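Local coordinates for protein endosialidase (Enterobacteria phage phi92, PDB 4HIZ) that cleaves polysialic acid, hydrolysing alpha-2,8 and alpha-2,9 linkages between sialic acid residues from within the polymer, at residues Q628-G631 with S632-Y636. Numbering follows the deposited sequence.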
ATOM      1  N   GLN A 628      37.574  -3.143  18.362  1.00 11.22           N
ATOM      2  CA  GLN A 628      37.706  -3.171  16.906  1.00 10.73           C
ATOM      3  C   GLN A 628      38.198  -4.557  16.491  1.00 11.31           C
ATOM      4  O   GLN A 628      39.224  -5.064  16.997  1.00 12.31           O
ATOM      5  CB  GLN A 628      38.684  -2.081  16.397  1.00 11.10           C
ATOM      6  CG  GLN A 628      38.178  -0.652  16.759  1.00 12.63           C
ATOM      7  CD  GLN A 628      38.694   0.403  15.806  1.00 14.56           C
ATOM      8  OE1 GLN A 628      38.985   0.121  14.653  1.00 15.28           O
ATOM      9  NE2 GLN A 628      38.767   1.639  16.284  1.00 15.80           N
ATOM     10  N   LEU A 629      37.465  -5.168  15.574  1.00 10.77           N
ATOM     11  CA  LEU A 629      37.844  -6.482  15.052  1.00 11.36           C
ATOM     12  C   LEU A 629      38.215  -6.250  13.592  1.00 11.46           C
ATOM     13  O   LEU A 629      37.350  -5.854  12.798  1.00 11.20           O
ATOM     14  CB  LEU A 629      36.631  -7.428  15.140  1.00 11.55           C
ATOM     15  CG  LEU A 629      36.167  -7.701  16.575  1.00 13.08           C
ATOM     16  CD1 LEU A 629      34.813  -8.506  16.627  1.00 14.08           C
ATOM     17  CD2 LEU A 629      37.274  -8.367  17.389  1.00 14.76           C
ATOM     18  N   TYR A 630      39.490  -6.443  13.233  1.00 11.27           N
ATOM     19  CA  TYR A 630      39.912  -6.197  11.850  1.00 11.83           C
ATOM     20  C   TYR A 630      39.657  -7.413  10.957  1.00 13.12           C
ATOM     21  O   TYR A 630      39.790  -8.547  11.404  1.00 14.30           O
ATOM     22  CB  TYR A 630      41.417  -5.871  11.791  1.00 12.74           C
ATOM     23  CG  TYR A 630      41.872  -4.554  12.397  1.00 14.33           C
ATOM     24  CD1 TYR A 630      41.012  -3.702  13.068  1.00 15.10           C
ATOM     25  CD2 TYR A 630      43.199  -4.177  12.282  1.00 15.80           C
ATOM     26  CE1 TYR A 630      41.477  -2.461  13.607  1.00 15.11           C
ATOM     27  CE2 TYR A 630      43.680  -2.995  12.811  1.00 17.27           C
ATOM     28  CZ  TYR A 630      42.820  -2.126  13.471  1.00 15.97           C
ATOM     29  OH  TYR A 630      43.326  -0.937  13.994  1.00 17.00           O
ATOM     30  N   GLY A 631      39.269  -7.167   9.712  1.00 12.05           N
ATOM     31  CA  GLY A 631      39.055  -8.227   8.737  1.00 11.89           C
ATOM     32  C   GLY A 631      40.361  -8.667   8.088  1.00 12.97           C
ATOM     33  O   GLY A 631      41.428  -8.048   8.254  1.00 13.87           O
ATOM     34  N   SER A 632      40.245  -9.714   7.283  1.00 13.73           N
ATOM     35  CA  SER A 632      41.379 -10.257   6.536  1.00 14.50           C
ATOM     36  C   SER A 632      41.892  -9.318   5.445  1.00 14.92           C
ATOM     37  O   SER A 632      43.037  -9.471   4.974  1.00 16.22           O
ATOM     38  CB  SER A 632      40.967 -11.608   5.940  1.00 16.36           C
ATOM     39  OG  SER A 632      39.911 -11.439   4.998  1.00 17.28           O
ATOM     40  N   ASN A 633      41.060  -8.362   5.036  1.00 13.34           N
ATOM     41  CA  ASN A 633      41.498  -7.407   3.998  1.00 14.06           C
ATOM     42  C   ASN A 633      42.142  -6.158   4.574  1.00 14.47           C
ATOM     43  O   ASN A 633      42.697  -5.356   3.829  1.00 16.33           O
ATOM     44  CB  ASN A 633      40.330  -6.985   3.106  1.00 15.63           C
ATOM     45  CG  ASN A 633      39.799  -8.118   2.291  1.00 17.73           C
ATOM     46  OD1 ASN A 633      40.322  -8.399   1.233  1.00 22.10           O
ATOM     47  ND2 ASN A 633      38.772  -8.794   2.781  1.00 17.40           N
ATOM     48  N   HIS A 634      42.103  -6.001   5.898  1.00 14.30           N
ATOM     49  CA  HIS A 634      42.664  -4.815   6.510  1.00 14.12           C
ATOM     50  C   HIS A 634      44.186  -4.713   6.249  1.00 15.05           C
ATOM     51  O   HIS A 634      44.860  -5.730   6.095  1.00 15.97           O
ATOM     52  CB  HIS A 634      42.426  -4.869   8.025  1.00 13.92           C
ATOM     53  CG  HIS A 634      42.641  -3.556   8.705  1.00 14.49           C
ATOM     54  ND1 HIS A 634      43.892  -3.088   9.047  1.00 15.14           N
ATOM     55  CD2 HIS A 634      41.758  -2.609   9.106  1.00 14.83           C
ATOM     56  CE1 HIS A 634      43.769  -1.897   9.615  1.00 16.12           C
ATOM     57  NE2 HIS A 634      42.482  -1.592   9.675  1.00 15.87           N
ATOM     58  N   THR A 635      44.719  -3.497   6.197  1.00 16.33           N
ATOM     59  CA  THR A 635      46.172  -3.309   6.155  1.00 18.49           C
ATOM     60  C   THR A 635      46.944  -4.200   7.140  1.00 17.93           C
ATOM     61  O   THR A 635      48.021  -4.734   6.805  1.00 19.17           O
ATOM     62  CB  THR A 635      46.506  -1.846   6.484  1.00 22.14           C
ATOM     63  OG1 THR A 635      45.869  -1.017   5.520  1.00 22.60           O
ATOM     64  CG2 THR A 635      48.017  -1.597   6.461  1.00 24.33           C
ATOM     65  N   TYR A 636      46.399  -4.335   8.355  1.00 16.94           N
ATOM     66  CA  TYR A 636      46.946  -5.231   9.373  1.00 17.28           C
ATOM     67  C   TYR A 636      45.899  -6.313   9.624  1.00 16.65           C
ATOM     68  O   TYR A 636      45.051  -6.189  10.503  1.00 16.53           O
ATOM     69  CB  TYR A 636      47.239  -4.450  10.657  1.00 19.27           C
ATOM     70  CG  TYR A 636      48.162  -3.284  10.404  1.00 22.85           C
ATOM     71  CD1 TYR A 636      49.515  -3.492  10.177  1.00 27.70           C
ATOM     72  CD2 TYR A 636      47.684  -1.977  10.396  1.00 25.08           C
ATOM     73  CE1 TYR A 636      50.382  -2.422   9.942  1.00 33.16           C
ATOM     74  CE2 TYR A 636      48.546  -0.899  10.150  1.00 30.74           C
ATOM     75  CZ  TYR A 636      49.889  -1.131   9.928  1.00 36.14           C
ATOM     76  OH  TYR A 636      50.737  -0.070   9.687  1.00 42.05           O
TER
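One face of the Tyr630 ring carries the imidazole of His634, stacked face to face with centroids 3.8 Å apart and planes inclined by 16°, a compact example of a turn held by a stack across it and a bond at its edge. The rings are displaced: NE2 of His634 lies over the middle of the phenol ring, CD2 of Tyr630 over the middle of the imidazole, and Tyr630 CE2 comes within 3.4 Å of His634 CE1. At the edge of the Tyr630 ring, near its plane, CD2 meets the backbone O of Tyr636 at 3.3 Å. The edge of the imidazole is engaged too: Tyr636 N donates a nearly straight hydrogen bond (170°) to His634 ND1, 2.9 Å away and in the ring plane, which, with the stack, restrains the ring's rotation and makes ND1 the acceptor. With CG of His634 anti to its own N (chi1 -165°), the ring swings back over the strand end. Ser632 OG hydrogen-bonds to Asp623 O of the second subunit, and Asn633 ND2 to Gln609 OE1. The hydrogen bond from His634 N to Gly631 O (3.2 Å) closes a type I beta turn leading out of strand 626-630 in an antiparallel three-stranded sheet of the C-terminal, phage-fibre-like domain.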